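Local coordinates for protein hydrogenase (NiFe) small subunit HydA (Allochromatium vinosum, PDB 3MYR) that probably relays electrons through its iron-sulfur clusters to and from the hydrogen-activating large subunit, as the small subunit of a [NiFe] hydrogenase, at residues P148-V153 against Y225-T230. Residues are numbered along the deposited sequence; the frame is centred on the assembly and turned at random.
Sequences PPIPMV and YNACAT. With F3S (Fe3-s4 cluster), chain K; SF4 (iron/sulfur cluster), chain I.
Ile150 and the loop Asn226-Cys228 meet beside the [3Fe-4S] cluster of this [NiFe] hydrogenase small subunit. The segment 148-153 leads from the pocket of a [4Fe-4S] cluster into helix 151-164, with Ile150 at the N-cap. The segment 225-230 carries Cys228, whose SG binds FE4 of the [3Fe-4S] cluster at 2.3 Å. Pro148, preceded by a cis peptide bond, packs its CB 3.6 Å from S3 of the [4Fe-4S] cluster.

The direct contact is mainly van der Waals packing of one methyl, Ile150 CD1, against the loop. Ile150 has CG1 beside its backbone N (chi1 -61°) and an extended chain beyond, which carries CD1 to the loop. There CD1 lies 3.5 Å from Cys228 N, 3.8 Å from Cys228 SG and 3.9 Å from Ala227 CB. Val153 CG2 touches the same Ala227 methyl more loosely. Trp233 packs on Ile150 and Cys228.

No hydrogen bond joins the segments directly; two waters do. Asn226 OD1 takes a hydrogen from one water at 2.8 Å, and that water accepts from Ile150 N. OD1 also accepts from Ala227 N, which sits 28° off the carbonyl plane. Asn226 ND2 gives a weak bond to the second water, which donates to Pro148 O. Asn226 ND2 also lies 3.6 Å from S3 of the [3Fe-4S] cluster. A leucine in place of Asn226 would probably leave both waters without their mate and Ala227 N without its side-chain acceptor. The second water, between the clusters, thus couples their two pockets through Pro148 and Asn226, weakly at Asn226, and may help hold their spacing.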
ATOM      1  N   PRO A 148      -5.050 -10.993  -1.133  1.00 15.99           N
ATOM      2  CA  PRO A 148      -3.881 -11.858  -1.434  1.00 15.10           C
ATOM      3  C   PRO A 148      -4.137 -13.227  -0.757  1.00 14.29           C
ATOM      4  O   PRO A 148      -5.152 -13.391  -0.068  1.00 15.37           O
ATOM      5  CB  PRO A 148      -2.719 -11.124  -0.759  1.00 15.71           C
ATOM      6  CG  PRO A 148      -3.390 -10.430   0.488  1.00 14.36           C
ATOM      7  CD  PRO A 148      -4.860 -10.183   0.091  1.00 14.26           C
ATOM      8  N   PRO A 149      -3.288 -14.218  -1.018  1.00 14.16           N
ATOM      9  CA  PRO A 149      -3.336 -15.490  -0.316  1.00 15.19           C
ATOM     10  C   PRO A 149      -3.101 -15.208   1.174  1.00 13.91           C
ATOM     11  O   PRO A 149      -2.448 -14.230   1.556  1.00 14.82           O
ATOM     12  CB  PRO A 149      -2.063 -16.266  -0.887  1.00 14.56           C
ATOM     13  CG  PRO A 149      -1.766 -15.525  -2.258  1.00 17.03           C
ATOM     14  CD  PRO A 149      -2.085 -14.095  -1.875  1.00 14.61           C
ATOM     15  N   ILE A 150      -3.528 -16.142   1.987  1.00 15.84           N
ATOM     16  CA  ILE A 150      -3.235 -16.135   3.434  1.00 14.19           C
ATOM     17  C   ILE A 150      -1.744 -16.117   3.751  1.00 16.68           C
ATOM     18  O   ILE A 150      -0.987 -16.896   3.217  1.00 17.21           O
ATOM     19  CB  ILE A 150      -3.884 -17.332   4.082  1.00 13.52           C
ATOM     20  CG1 ILE A 150      -5.434 -17.239   3.860  1.00 15.19           C
ATOM     21  CG2 ILE A 150      -3.654 -17.320   5.629  1.00 16.10           C
ATOM     22  CD1 ILE A 150      -6.168 -18.669   4.195  1.00 12.35           C
ATOM     23  N   PRO A 151      -1.335 -15.311   4.750  1.00 17.07           N
ATOM     24  CA  PRO A 151       0.136 -15.157   4.913  1.00 16.99           C
ATOM     25  C   PRO A 151       0.786 -16.495   5.170  1.00 20.19           C
ATOM     26  O   PRO A 151       1.852 -16.762   4.575  1.00 18.06           O
ATOM     27  CB  PRO A 151       0.248 -14.304   6.189  1.00 13.81           C
ATOM     28  CG  PRO A 151      -0.977 -13.339   6.049  1.00 13.10           C
ATOM     29  CD  PRO A 151      -2.097 -14.229   5.388  1.00 12.78           C
ATOM     30  N   MET A 152       0.195 -17.305   6.086  1.00 17.14           N
ATOM     31  CA  MET A 152       0.837 -18.577   6.416  1.00 17.69           C
ATOM     32  C   MET A 152       0.595 -19.670   5.397  1.00 18.28           C
ATOM     33  O   MET A 152       1.284 -20.682   5.433  1.00 18.10           O
ATOM     34  CB  MET A 152       0.493 -19.017   7.824  1.00 17.23           C
ATOM     35  CG  MET A 152       1.491 -18.218   8.731  1.00 20.94           C
ATOM     36  SD  MET A 152       1.678 -18.958  10.290  1.00 31.16           S
ATOM     37  CE  MET A 152       0.073 -18.636  11.054  1.00 29.79           C
ATOM     38  N   VAL A 153      -0.224 -19.388   4.363  1.00 16.77           N
ATOM     39  CA  VAL A 153      -0.218 -20.259   3.166  1.00 15.08           C
ATOM     40  C   VAL A 153       0.998 -19.972   2.327  1.00 16.30           C
ATOM     41  O   VAL A 153       1.653 -20.895   1.824  1.00 19.93           O
ATOM     42  CB  VAL A 153      -1.519 -20.108   2.354  1.00 15.80           C
ATOM     43  CG1 VAL A 153      -1.383 -20.765   0.968  1.00 14.90           C
ATOM     44  CG2 VAL A 153      -2.681 -20.700   3.158  1.00 12.92           C
ATOM     45  N   TYR A 225     -12.137 -22.246  -3.404  1.00 17.28           N
ATOM     46  CA  TYR A 225     -11.216 -23.176  -2.741  1.00 17.06           C
ATOM     47  C   TYR A 225     -10.085 -22.398  -2.053  1.00 16.54           C
ATOM     48  O   TYR A 225      -9.388 -21.639  -2.733  1.00 14.94           O
ATOM     49  CB  TYR A 225     -10.659 -24.232  -3.774  1.00 16.86           C
ATOM     50  CG  TYR A 225     -11.724 -25.284  -4.123  1.00 18.19           C
ATOM     51  CD1 TYR A 225     -11.756 -26.550  -3.491  1.00 20.72           C
ATOM     52  CD2 TYR A 225     -12.766 -24.957  -4.970  1.00 20.02           C
ATOM     53  CE1 TYR A 225     -12.816 -27.483  -3.777  1.00 17.83           C
ATOM     54  CE2 TYR A 225     -13.775 -25.874  -5.296  1.00 22.43           C
ATOM     55  CZ  TYR A 225     -13.818 -27.102  -4.649  1.00 24.11           C
ATOM     56  OH  TYR A 225     -14.870 -27.933  -4.960  1.00 25.16           O
ATOM     57  N   ASN A 226      -9.993 -22.464  -0.711  1.00 13.94           N
ATOM     58  CA  ASN A 226      -8.996 -21.649   0.049  1.00 14.99           C
ATOM     59  C   ASN A 226      -9.066 -22.171   1.461  1.00 14.97           C
ATOM     60  O   ASN A 226      -9.950 -22.981   1.741  1.00 15.59           O
ATOM     61  CB  ASN A 226      -9.287 -20.138  -0.005  1.00 15.85           C
ATOM     62  CG  ASN A 226      -8.004 -19.292   0.156  1.00 16.53           C
ATOM     63  OD1 ASN A 226      -7.036 -19.796   0.639  1.00 16.37           O
ATOM     64  ND2 ASN A 226      -7.983 -18.036  -0.333  1.00 15.71           N
ATOM     65  N   ALA A 227      -8.138 -21.752   2.337  1.00 15.08           N
ATOM     66  CA  ALA A 227      -8.024 -22.296   3.701  1.00 14.83           C
ATOM     67  C   ALA A 227      -8.621 -21.334   4.741  1.00 14.22           C
ATOM     68  O   ALA A 227      -8.393 -21.513   5.945  1.00 16.46           O
ATOM     69  CB  ALA A 227      -6.527 -22.537   4.069  1.00 11.27           C
ATOM     70  N   CYS A 228      -9.322 -20.292   4.287  1.00 12.72           N
ATOM     71  CA  CYS A 228      -9.756 -19.221   5.200  1.00 15.15           C
ATOM     72  C   CYS A 228     -10.661 -19.778   6.314  1.00 17.73           C
ATOM     73  O   CYS A 228     -10.674 -19.255   7.428  1.00 16.51           O
ATOM     74  CB  CYS A 228     -10.557 -18.162   4.404  1.00 14.66           C
ATOM     75  SG  CYS A 228      -9.642 -17.642   2.913  1.00 15.90           S
ATOM     76  N   ALA A 229     -11.520 -20.747   5.963  1.00 15.77           N
ATOM     77  CA  ALA A 229     -12.517 -21.213   6.913  1.00 17.13           C
ATOM     78  C   ALA A 229     -11.887 -22.117   8.000  1.00 19.34           C
ATOM     79  O   ALA A 229     -12.476 -22.288   9.044  1.00 18.80           O
ATOM     80  CB  ALA A 229     -13.668 -21.986   6.154  1.00 14.25           C
ATOM     81  N   THR A 230     -10.711 -22.706   7.730  1.00 17.08           N
ATOM     82  CA  THR A 230     -10.001 -23.562   8.693  1.00 17.67           C
ATOM     83  C   THR A 230      -8.759 -22.925   9.311  1.00 19.99           C
ATOM     84  O   THR A 230      -8.595 -22.986  10.514  1.00 22.27           O
ATOM     85  CB  THR A 230      -9.608 -24.882   8.026  1.00 18.91           C
ATOM     86  OG1 THR A 230      -8.881 -24.619   6.801  1.00 20.24           O
ATOM     87  CG2 THR A 230     -10.954 -25.662   7.615  1.00 20.50           C
TER
HETATM   88 FE1  F3S K2003     -13.231 -15.781   0.221  1.00 14.38          FE
HETATM   89 FE3  F3S K2003     -10.878 -14.657  -0.417  1.00 14.50          FE
HETATM   90 FE4  F3S K2003     -10.979 -16.244   1.645  1.00 13.78          FE
HETATM   91  S1  F3S K2003     -12.894 -13.646  -0.508  1.00 16.43           S
HETATM   92  S2  F3S K2003     -13.002 -16.078   2.430  1.00 12.66           S
HETATM   93  S3  F3S K2003     -11.373 -16.866  -0.478  1.00 14.26           S
HETATM   94  S4  F3S K2003      -9.805 -14.419   1.510  1.00 12.85           S
HETATM   95 FE1  SF4 I2001      -4.768  -9.321  -5.196  1.00 15.82          FE
HETATM   96 FE2  SF4 I2001      -2.092 -10.073  -4.942  0.50 17.11          FE
HETATM   97 FE3  SF4 I2001      -3.193  -9.436  -7.464  1.00 21.70          FE
HETATM   98 FE4  SF4 I2001      -2.739  -7.537  -5.202  1.00 19.46          FE
HETATM   99  S1  SF4 I2001      -1.127  -8.686  -6.613  0.50 18.18           S
HETATM  100  S2  SF4 I2001      -4.383  -7.674  -6.725  1.00 18.21           S
HETATM  101  S3  SF4 I2001      -3.448  -8.851  -3.479  1.00 16.72           S
HETATM  102  S4  SF4 I2001      -3.812 -11.144  -6.123  1.00 21.00           S
HETATM  103  O   HOH W   1      -6.968 -15.445  -0.024  1.00 15.80           O
HETATM  104  O   HOH W   2      -4.488 -18.601   0.634  1.00 11.09           O